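Local coordinates for amino acid adenylation domain-containing protein (Bacillus stratosphericus LAMA 585, PDB 6ULY), which probably selects an alpha-keto acid and activates it with ATP as an acyl adenylate, serving as the adenylation domain of a depsipeptide-building nonribosomal peptide synthetase module, at residues L254-W259 with H311-L316; M277-E282 with P307-R312. All coordinates share one frame; numbering follows the deposited sequence.

Interactions 1 and 2 end on one helix, 307-317, and share H311 and R312; their centres lie about 8 Å apart, on the same side of the chain's centre. Along the sequence, helix 255-262 lies between strands 240-243 and 267-270, helix 272-279 between 267-270 and 297-301, and helix 307-317 between 297-301 and 327-333, all four strands running parallel in the nine-stranded mixed sheet. F313 CA comes within 3.2 Å of N279 OD1, so the aromatic contact of 254-259/311-316 continues directly into the polar one of 277-282/307-312. The side chains of W256 and T309 stay about 13 and 12 Å from the bound adenylate, and both contacts are structural packing.

Interaction 1: residues L254-W259 with H311-L316; sequences LRWLDW and HRFLHL. With SO4 (sulfate ion), chain N; SO4 (sulfate ion), chain O.
W256 and F313 meet because both side chains swing CG anti to the backbone N, chi1 -157° in W256 and -172° in F313, and each ring is thereby carried off its helix toward the other. The touching atoms are few: W256 CZ3, on the six-membered ring of the indole, lies 4.2 Å from F313 CZ and equally near CE2 of the same phenyl group. Ring centroids stand 6.0 Å apart with planes inclined at 51°, so the pair is oblique, neither a stack nor an edge-to-face contact. The buried surface, 85 Å² summed over both sides, confirms a light touch between two large groups.

F275 of helix 272-279 packs edge-to-face against both W256 and F313, and I278 touches both rings as well, so the pair is part of a larger buried cluster. The indole is also anchored at its polar end, where NE1 is hydrogen-bonded to T268 OG1; W218 adds a further edge-to-face partner.

On another side of helix 255-262, the extended R255 chain leads to two sulfate ions, probably from the crystallisation liquor. R255 NH1 donates to O1 of one sulfate (chain N) at 2.7 Å, and NH2 reaches O2 of the other (chain O) at 3.2 Å. NH1 also bonds to the backbone carbonyl oxygen of D248.

Both rings are buried. Such interhelical aromatic packing, with helix 272-279 bridging 255-262 and 307-317, belongs to the alpha/beta core of the ANL adenylating fold.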
ATOM      1  N   LEU A 254     -12.923 -26.705  20.178  1.00 51.86           N
ATOM      2  CA  LEU A 254     -13.900 -27.787  20.237  1.00 48.46           C
ATOM      3  C   LEU A 254     -15.291 -27.295  20.607  1.00 45.54           C
ATOM      4  O   LEU A 254     -16.262 -28.038  20.422  1.00 45.84           O
ATOM      5  CB  LEU A 254     -13.449 -28.856  21.230  1.00 48.17           C
ATOM      6  CG  LEU A 254     -12.283 -29.737  20.773  1.00 55.54           C
ATOM      7  CD1 LEU A 254     -11.960 -30.770  21.841  1.00 53.39           C
ATOM      8  CD2 LEU A 254     -12.578 -30.415  19.438  1.00 55.39           C
ATOM      9  N   ARG A 255     -15.417 -26.068  21.116  1.00 43.56           N
ATOM     10  CA  ARG A 255     -16.740 -25.495  21.331  1.00 41.19           C
ATOM     11  C   ARG A 255     -17.554 -25.461  20.047  1.00 47.18           C
ATOM     12  O   ARG A 255     -18.784 -25.566  20.092  1.00 49.06           O
ATOM     13  CB  ARG A 255     -16.612 -24.091  21.907  1.00 46.86           C
ATOM     14  CG  ARG A 255     -16.296 -24.092  23.373  1.00 48.89           C
ATOM     15  CD  ARG A 255     -15.951 -22.717  23.886  1.00 55.46           C
ATOM     16  NE  ARG A 255     -15.645 -22.779  25.307  1.00 62.75           N
ATOM     17  CZ  ARG A 255     -15.030 -21.824  25.991  1.00 70.64           C
ATOM     18  NH1 ARG A 255     -14.634 -20.713  25.387  1.00 68.56           N
ATOM     19  NH2 ARG A 255     -14.807 -21.992  27.288  1.00 82.65           N
ATOM     20  N   TRP A 256     -16.896 -25.288  18.899  1.00 48.17           N
ATOM     21  CA  TRP A 256     -17.601 -25.389  17.627  1.00 47.62           C
ATOM     22  C   TRP A 256     -18.409 -26.678  17.572  1.00 46.55           C
ATOM     23  O   TRP A 256     -19.599 -26.671  17.236  1.00 44.21           O
ATOM     24  CB  TRP A 256     -16.598 -25.329  16.471  1.00 42.41           C
ATOM     25  CG  TRP A 256     -17.162 -24.880  15.152  1.00 46.22           C
ATOM     26  CD1 TRP A 256     -18.407 -24.367  14.912  1.00 42.07           C
ATOM     27  CD2 TRP A 256     -16.487 -24.898  13.887  1.00 46.39           C
ATOM     28  NE1 TRP A 256     -18.547 -24.073  13.577  1.00 44.88           N
ATOM     29  CE2 TRP A 256     -17.382 -24.388  12.926  1.00 44.81           C
ATOM     30  CE3 TRP A 256     -15.213 -25.303  13.474  1.00 44.43           C
ATOM     31  CZ2 TRP A 256     -17.043 -24.268  11.580  1.00 41.91           C
ATOM     32  CZ3 TRP A 256     -14.879 -25.186  12.136  1.00 44.97           C
ATOM     33  CH2 TRP A 256     -15.791 -24.671  11.205  1.00 43.07           C
ATOM     34  N   LEU A 257     -17.773 -27.800  17.909  1.00 43.30           N
ATOM     35  CA  LEU A 257     -18.489 -29.071  17.923  1.00 50.76           C
ATOM     36  C   LEU A 257     -19.649 -29.031  18.911  1.00 46.55           C
ATOM     37  O   LEU A 257     -20.788 -29.359  18.558  1.00 42.56           O
ATOM     38  CB  LEU A 257     -17.525 -30.210  18.258  1.00 50.16           C
ATOM     39  CG  LEU A 257     -16.336 -30.373  17.308  1.00 47.27           C
ATOM     40  CD1 LEU A 257     -15.600 -31.675  17.599  1.00 48.88           C
ATOM     41  CD2 LEU A 257     -16.772 -30.322  15.853  1.00 50.93           C
ATOM     42  N   ASP A 258     -19.381 -28.620  20.154  1.00 48.28           N
ATOM     43  CA  ASP A 258     -20.441 -28.538  21.157  1.00 47.60           C
ATOM     44  C   ASP A 258     -21.621 -27.735  20.639  1.00 50.20           C
ATOM     45  O   ASP A 258     -22.786 -28.105  20.843  1.00 50.17           O
ATOM     46  CB  ASP A 258     -19.921 -27.881  22.437  1.00 50.09           C
ATOM     47  CG  ASP A 258     -18.755 -28.614  23.043  1.00 43.15           C
ATOM     48  OD1 ASP A 258     -18.439 -29.733  22.587  1.00 39.34           O
ATOM     49  OD2 ASP A 258     -18.153 -28.055  23.981  1.00 46.65           O
ATOM     50  N   TRP A 259     -21.331 -26.607  19.989  1.00 44.97           N
ATOM     51  CA  TRP A 259     -22.382 -25.701  19.547  1.00 47.57           C
ATOM     52  C   TRP A 259     -23.201 -26.325  18.424  1.00 46.10           C
ATOM     53  O   TRP A 259     -24.436 -26.314  18.465  1.00 44.84           O
ATOM     54  CB  TRP A 259     -21.760 -24.377  19.104  1.00 48.69           C
ATOM     55  CG  TRP A 259     -21.142 -23.577  20.227  1.00 47.35           C
ATOM     56  CD1 TRP A 259     -21.462 -23.640  21.554  1.00 48.35           C
ATOM     57  CD2 TRP A 259     -20.097 -22.597  20.115  1.00 46.91           C
ATOM     58  NE1 TRP A 259     -20.691 -22.756  22.272  1.00 47.53           N
ATOM     59  CE2 TRP A 259     -19.841 -22.109  21.414  1.00 43.81           C
ATOM     60  CE3 TRP A 259     -19.353 -22.086  19.044  1.00 47.31           C
ATOM     61  CZ2 TRP A 259     -18.879 -21.134  21.670  1.00 50.30           C
ATOM     62  CZ3 TRP A 259     -18.392 -21.117  19.303  1.00 44.63           C
ATOM     63  CH2 TRP A 259     -18.166 -20.653  20.606  1.00 51.40           C
ATOM     64  N   HIS A 311     -10.292 -32.789   4.137  1.00 57.78           N
ATOM     65  CA  HIS A 311     -10.444 -34.240   4.133  1.00 56.17           C
ATOM     66  C   HIS A 311     -10.218 -34.812   5.525  1.00 62.08           C
ATOM     67  O   HIS A 311     -10.989 -35.657   5.996  1.00 56.08           O
ATOM     68  CB  HIS A 311      -9.479 -34.873   3.132  1.00 54.42           C
ATOM     69  CG  HIS A 311      -9.612 -36.361   3.033  1.00 76.18           C
ATOM     70  ND1 HIS A 311      -8.633 -37.229   3.468  1.00 78.42           N
ATOM     71  CD2 HIS A 311     -10.619 -37.136   2.562  1.00 77.35           C
ATOM     72  CE1 HIS A 311      -9.026 -38.473   3.260  1.00 82.13           C
ATOM     73  NE2 HIS A 311     -10.226 -38.445   2.711  1.00 82.13           N
ATOM     74  N   ARG A 312      -9.157 -34.365   6.202  1.00 59.68           N
ATOM     75  CA  ARG A 312      -8.917 -34.811   7.570  1.00 59.72           C
ATOM     76  C   ARG A 312     -10.054 -34.379   8.486  1.00 53.81           C
ATOM     77  O   ARG A 312     -10.469 -35.128   9.376  1.00 57.15           O
ATOM     78  CB  ARG A 312      -7.581 -34.261   8.072  1.00 60.38           C
ATOM     79  CG  ARG A 312      -7.163 -34.774   9.441  1.00 65.46           C
ATOM     80  CD  ARG A 312      -6.744 -36.233   9.381  1.00 83.02           C
ATOM     81  NE  ARG A 312      -6.807 -36.877  10.689  1.00 95.50           N
ATOM     82  CZ  ARG A 312      -6.591 -38.172  10.895  1.00103.82           C
ATOM     83  NH1 ARG A 312      -6.293 -38.971   9.876  1.00112.23           N
ATOM     84  NH2 ARG A 312      -6.672 -38.673  12.121  1.00 93.37           N
ATOM     85  N   PHE A 313     -10.572 -33.169   8.277  1.00 51.64           N
ATOM     86  CA  PHE A 313     -11.693 -32.681   9.070  1.00 48.81           C
ATOM     87  C   PHE A 313     -12.903 -33.595   8.924  1.00 51.34           C
ATOM     88  O   PHE A 313     -13.554 -33.946   9.914  1.00 48.02           O
ATOM     89  CB  PHE A 313     -12.025 -31.254   8.633  1.00 49.08           C
ATOM     90  CG  PHE A 313     -13.031 -30.556   9.495  1.00 42.08           C
ATOM     91  CD1 PHE A 313     -14.387 -30.678   9.239  1.00 39.15           C
ATOM     92  CD2 PHE A 313     -12.618 -29.733  10.529  1.00 38.70           C
ATOM     93  CE1 PHE A 313     -15.310 -30.015  10.014  1.00 36.80           C
ATOM     94  CE2 PHE A 313     -13.535 -29.066  11.306  1.00 39.05           C
ATOM     95  CZ  PHE A 313     -14.886 -29.208  11.051  1.00 42.45           C
ATOM     96  N   LEU A 314     -13.216 -33.995   7.688  1.00 50.24           N
ATOM     97  CA  LEU A 314     -14.358 -34.877   7.462  1.00 56.20           C
ATOM     98  C   LEU A 314     -14.098 -36.270   8.022  1.00 53.83           C
ATOM     99  O   LEU A 314     -15.018 -36.928   8.525  1.00 53.54           O
ATOM    100  CB  LEU A 314     -14.671 -34.952   5.968  1.00 53.52           C
ATOM    101  CG  LEU A 314     -15.076 -33.638   5.293  1.00 52.54           C
ATOM    102  CD1 LEU A 314     -15.024 -33.779   3.778  1.00 52.38           C
ATOM    103  CD2 LEU A 314     -16.463 -33.199   5.746  1.00 45.24           C
ATOM    104  N   HIS A 315     -12.852 -36.737   7.939  1.00 52.68           N
ATOM    105  CA  HIS A 315     -12.510 -38.057   8.456  1.00 56.93           C
ATOM    106  C   HIS A 315     -12.600 -38.083   9.977  1.00 57.40           C
ATOM    107  O   HIS A 315     -13.196 -38.996  10.560  1.00 57.41           O
ATOM    108  CB  HIS A 315     -11.107 -38.440   7.979  1.00 63.80           C
ATOM    109  CG  HIS A 315     -10.690 -39.828   8.350  1.00 75.42           C
ATOM    110  ND1 HIS A 315      -9.846 -40.095   9.406  1.00 73.99           N
ATOM    111  CD2 HIS A 315     -10.986 -41.027   7.794  1.00 85.45           C
ATOM    112  CE1 HIS A 315      -9.647 -41.399   9.491  1.00 76.31           C
ATOM    113  NE2 HIS A 315     -10.329 -41.987   8.524  1.00 76.18           N
ATOM    114  N   LEU A 316     -12.032 -37.070  10.636  1.00 54.73           N
ATOM    115  CA  LEU A 316     -12.037 -37.037  12.095  1.00 57.84           C
ATOM    116  C   LEU A 316     -13.454 -36.993  12.648  1.00 56.49           C
ATOM    117  O   LEU A 316     -13.742 -37.605  13.684  1.00 47.59           O
ATOM    118  CB  LEU A 316     -11.245 -35.829  12.599  1.00 54.53           C
ATOM    119  CG  LEU A 316      -9.720 -35.934  12.594  1.00 67.20           C
ATOM    120  CD1 LEU A 316      -9.099 -34.591  12.937  1.00 63.73           C
ATOM    121  CD2 LEU A 316      -9.243 -36.994  13.570  1.00 75.12           C
TER
HETATM  122  S   SO4 N 712     -12.547 -19.303  28.189  1.00 99.48           S
HETATM  123  O1  SO4 N 712     -12.893 -19.176  26.802  1.00 82.18           O
HETATM  124  O2  SO4 N 712     -11.776 -18.159  28.595  1.00 86.79           O
HETATM  125  O3  SO4 N 712     -13.747 -19.373  28.976  1.00101.11           O
HETATM  126  O4  SO4 N 712     -11.773 -20.498  28.385  1.00 92.59           O
HETATM  127  S   SO4 O 713     -17.849 -23.084  29.394  1.00 96.57           S
HETATM  128  O1  SO4 O 713     -18.269 -22.858  28.041  1.00 86.38           O
HETATM  129  O2  SO4 O 713     -16.549 -23.692  29.396  1.00 95.40           O
HETATM  130  O3  SO4 O 713     -17.793 -21.832  30.095  1.00 95.91           O
HETATM  131  O4  SO4 O 713     -18.784 -23.955  30.046  1.00110.83           O

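Interaction 2: residues M277-E282 with P307-R312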
ATOM      1  N   MET A 277      -7.554 -25.961  13.013  1.00 45.74           N
ATOM      2  CA  MET A 277      -7.505 -25.924  14.471  1.00 47.53           C
ATOM      3  C   MET A 277      -8.234 -27.121  15.068  1.00 50.00           C
ATOM      4  O   MET A 277      -7.736 -27.756  16.003  1.00 51.39           O
ATOM      5  CB  MET A 277      -8.108 -24.616  14.989  1.00 47.42           C
ATOM      6  CG  MET A 277      -7.242 -23.391  14.765  1.00 55.62           C
ATOM      7  SD  MET A 277      -7.980 -21.868  15.404  1.00 51.40           S
ATOM      8  CE  MET A 277      -7.690 -22.051  17.158  1.00 53.13           C
ATOM      9  N   ILE A 278      -9.414 -27.448  14.535  1.00 50.53           N
ATOM     10  CA  ILE A 278     -10.156 -28.609  15.022  1.00 48.84           C
ATOM     11  C   ILE A 278      -9.354 -29.885  14.795  1.00 47.31           C
ATOM     12  O   ILE A 278      -9.305 -30.768  15.660  1.00 45.54           O
ATOM     13  CB  ILE A 278     -11.539 -28.679  14.349  1.00 50.64           C
ATOM     14  CG1 ILE A 278     -12.395 -27.474  14.749  1.00 48.75           C
ATOM     15  CG2 ILE A 278     -12.253 -29.975  14.714  1.00 46.02           C
ATOM     16  CD1 ILE A 278     -12.955 -27.552  16.156  1.00 50.26           C
ATOM     17  N   ASN A 279      -8.707 -30.001  13.632  1.00 46.00           N
ATOM     18  CA  ASN A 279      -7.906 -31.189  13.350  1.00 49.59           C
ATOM     19  C   ASN A 279      -6.778 -31.362  14.361  1.00 55.33           C
ATOM     20  O   ASN A 279      -6.322 -32.488  14.591  1.00 56.45           O
ATOM     21  CB  ASN A 279      -7.335 -31.119  11.935  1.00 46.34           C
ATOM     22  CG  ASN A 279      -8.408 -31.233  10.871  1.00 52.52           C
ATOM     23  OD1 ASN A 279      -9.522 -31.677  11.145  1.00 52.35           O
ATOM     24  ND2 ASN A 279      -8.075 -30.841   9.648  1.00 48.43           N
ATOM     25  N   ASP A 280      -6.312 -30.270  14.970  1.00 51.62           N
ATOM     26  CA  ASP A 280      -5.260 -30.374  15.974  1.00 51.71           C
ATOM     27  C   ASP A 280      -5.732 -31.063  17.246  1.00 52.88           C
ATOM     28  O   ASP A 280      -4.901 -31.361  18.110  1.00 56.43           O
ATOM     29  CB  ASP A 280      -4.718 -28.987  16.330  1.00 52.50           C
ATOM     30  CG  ASP A 280      -3.966 -28.333  15.182  1.00 61.62           C
ATOM     31  OD1 ASP A 280      -3.431 -29.059  14.314  1.00 63.99           O
ATOM     32  OD2 ASP A 280      -3.905 -27.085  15.157  1.00 63.47           O
ATOM     33  N   TYR A 281      -7.034 -31.318  17.383  1.00 53.97           N
ATOM     34  CA  TYR A 281      -7.616 -31.907  18.581  1.00 48.72           C
ATOM     35  C   TYR A 281      -8.114 -33.329  18.338  1.00 50.84           C
ATOM     36  O   TYR A 281      -9.112 -33.747  18.928  1.00 49.80           O
ATOM     37  CB  TYR A 281      -8.767 -31.043  19.096  1.00 48.49           C
ATOM     38  CG  TYR A 281      -8.353 -29.732  19.720  1.00 49.11           C
ATOM     39  CD1 TYR A 281      -8.250 -29.599  21.101  1.00 48.65           C
ATOM     40  CD2 TYR A 281      -8.082 -28.621  18.934  1.00 46.61           C
ATOM     41  CE1 TYR A 281      -7.877 -28.397  21.680  1.00 49.26           C
ATOM     42  CE2 TYR A 281      -7.710 -27.417  19.501  1.00 47.70           C
ATOM     43  CZ  TYR A 281      -7.607 -27.310  20.873  1.00 56.02           C
ATOM     44  OH  TYR A 281      -7.236 -26.111  21.440  1.00 60.29           O
ATOM     45  N   GLU A 282      -7.437 -34.091  17.474  1.00 50.25           N
ATOM     46  CA  GLU A 282      -7.930 -35.429  17.159  1.00 57.19           C
ATOM     47  C   GLU A 282      -7.941 -36.323  18.393  1.00 58.76           C
ATOM     48  O   GLU A 282      -8.830 -37.170  18.545  1.00 53.02           O
ATOM     49  CB  GLU A 282      -7.088 -36.065  16.053  1.00 58.23           C
ATOM     50  CG  GLU A 282      -5.663 -36.397  16.449  1.00 69.93           C
ATOM     51  CD  GLU A 282      -4.922 -37.138  15.353  1.00 78.20           C
ATOM     52  OE1 GLU A 282      -5.590 -37.739  14.485  1.00 79.24           O
ATOM     53  OE2 GLU A 282      -3.674 -37.115  15.359  1.00 93.56           O
ATOM     54  N   PRO A 307      -6.852 -28.935   0.543  1.00 52.61           N
ATOM     55  CA  PRO A 307      -7.519 -30.242   0.419  1.00 51.48           C
ATOM     56  C   PRO A 307      -7.312 -31.156   1.616  1.00 55.01           C
ATOM     57  O   PRO A 307      -8.277 -31.740   2.126  1.00 56.02           O
ATOM     58  CB  PRO A 307      -6.898 -30.822  -0.859  1.00 52.58           C
ATOM     59  CG  PRO A 307      -6.490 -29.630  -1.659  1.00 54.45           C
ATOM     60  CD  PRO A 307      -6.076 -28.587  -0.663  1.00 50.66           C
ATOM     61  N   LYS A 308      -6.072 -31.306   2.080  1.00 54.28           N
ATOM     62  CA  LYS A 308      -5.818 -32.240   3.169  1.00 57.03           C
ATOM     63  C   LYS A 308      -6.404 -31.765   4.492  1.00 55.36           C
ATOM     64  O   LYS A 308      -6.619 -32.587   5.387  1.00 52.33           O
ATOM     65  CB  LYS A 308      -4.316 -32.487   3.302  1.00 57.88           C
ATOM     66  CG  LYS A 308      -3.776 -33.430   2.234  1.00 72.13           C
ATOM     67  CD  LYS A 308      -2.280 -33.662   2.376  1.00 89.54           C
ATOM     68  CE  LYS A 308      -1.823 -34.825   1.506  1.00110.39           C
ATOM     69  NZ  LYS A 308      -0.349 -35.036   1.562  1.00115.37           N
ATOM     70  N   THR A 309      -6.678 -30.468   4.635  1.00 59.12           N
ATOM     71  CA  THR A 309      -7.317 -29.980   5.852  1.00 48.85           C
ATOM     72  C   THR A 309      -8.782 -30.398   5.902  1.00 52.98           C
ATOM     73  O   THR A 309      -9.262 -30.896   6.928  1.00 53.93           O
ATOM     74  CB  THR A 309      -7.195 -28.457   5.937  1.00 52.27           C
ATOM     75  OG1 THR A 309      -5.819 -28.087   6.086  1.00 59.41           O
ATOM     76  CG2 THR A 309      -7.989 -27.913   7.116  1.00 50.89           C
ATOM     77  N   ILE A 310      -9.509 -30.203   4.801  1.00 50.77           N
ATOM     78  CA  ILE A 310     -10.933 -30.522   4.796  1.00 51.96           C
ATOM     79  C   ILE A 310     -11.143 -32.030   4.831  1.00 55.50           C
ATOM     80  O   ILE A 310     -12.071 -32.523   5.482  1.00 48.74           O
ATOM     81  CB  ILE A 310     -11.629 -29.879   3.581  1.00 50.52           C
ATOM     82  CG1 ILE A 310     -10.997 -30.355   2.274  1.00 56.99           C
ATOM     83  CG2 ILE A 310     -11.577 -28.363   3.682  1.00 55.43           C
ATOM     84  CD1 ILE A 310     -11.554 -29.664   1.039  1.00 57.42           C
ATOM     85  N   HIS A 311     -10.292 -32.789   4.137  1.00 57.78           N
ATOM     86  CA  HIS A 311     -10.444 -34.240   4.133  1.00 56.17           C
ATOM     87  C   HIS A 311     -10.218 -34.812   5.525  1.00 62.08           C
ATOM     88  O   HIS A 311     -10.989 -35.657   5.996  1.00 56.08           O
ATOM     89  CB  HIS A 311      -9.479 -34.873   3.132  1.00 54.42           C
ATOM     90  CG  HIS A 311      -9.612 -36.361   3.033  1.00 76.18           C
ATOM     91  ND1 HIS A 311      -8.633 -37.229   3.468  1.00 78.42           N
ATOM     92  CD2 HIS A 311     -10.619 -37.136   2.562  1.00 77.35           C
ATOM     93  CE1 HIS A 311      -9.026 -38.473   3.260  1.00 82.13           C
ATOM     94  NE2 HIS A 311     -10.226 -38.445   2.711  1.00 82.13           N
ATOM     95  N   ARG A 312      -9.157 -34.365   6.202  1.00 59.68           N
ATOM     96  CA  ARG A 312      -8.917 -34.811   7.570  1.00 59.72           C
ATOM     97  C   ARG A 312     -10.054 -34.379   8.486  1.00 53.81           C
ATOM     98  O   ARG A 312     -10.469 -35.128   9.376  1.00 57.15           O
ATOM     99  CB  ARG A 312      -7.581 -34.261   8.072  1.00 60.38           C
ATOM    100  CG  ARG A 312      -7.163 -34.774   9.441  1.00 65.46           C
ATOM    101  CD  ARG A 312      -6.744 -36.233   9.381  1.00 83.02           C
ATOM    102  NE  ARG A 312      -6.807 -36.877  10.689  1.00 95.50           N
ATOM    103  CZ  ARG A 312      -6.591 -38.172  10.895  1.00103.82           C
ATOM    104  NH1 ARG A 312      -6.293 -38.971   9.876  1.00112.23           N
ATOM    105  NH2 ARG A 312      -6.672 -38.673  12.121  1.00 93.37           N
TER
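N279 meets helix 307-317 through a carboxamide that can be followed outward from its own helix. The bond from CA to CB heads toward 307-312, and CG lies beside the backbone N, anti to the carbonyl carbon. CG approaches the aliphatic part of R312, 4.0 Å from R312 CG. OD1 packs against F313 CA and L316 CD1, further along the same helix, whereas the bonding is done by ND2: it donates to T309 O at 3.0 Å, with an N-H...O angle of 152°. The acceptor lies almost in the N279 amide plane, and the donor sits in the carbonyl plane on a lone pair of T309 O, at a C=O...N angle of 127°. This coplanar geometry is consistent with the bond setting the amide's rotation. The T309 methyl CG2 lies 3.9 Å from N279 ND2, while OG1 pairs with T562 OG1.

A second tie joins the side chains of E282 and R312. R312 is bent at chi2 (72°), directing its guanidinium toward E282, whose chain is extended beyond CG. OE1 and R312 NH2 form a salt bridge at 2.8 Å; the carboxylate and guanidinium planes are nearly perpendicular, and the accompanying hydrogen bond is weak. The other oxygen, E282 OE2, is in a salt bridge with R557 NH1, so the carboxylate is shared by two arginines, which would be expected to favour its charged form.

E282 is the last residue of the type I beta turn that starts at N279, and comes right after the N-cap residue Y281. Two polar side-chain contacts thus join N279 of helix 272-279, and E282 after the turn, to helix 307-317. These two helices lie in successive connections between the neighbouring parallel strands 267-270, 297-301 and 327-333, consecutive beta-alpha-beta crossovers.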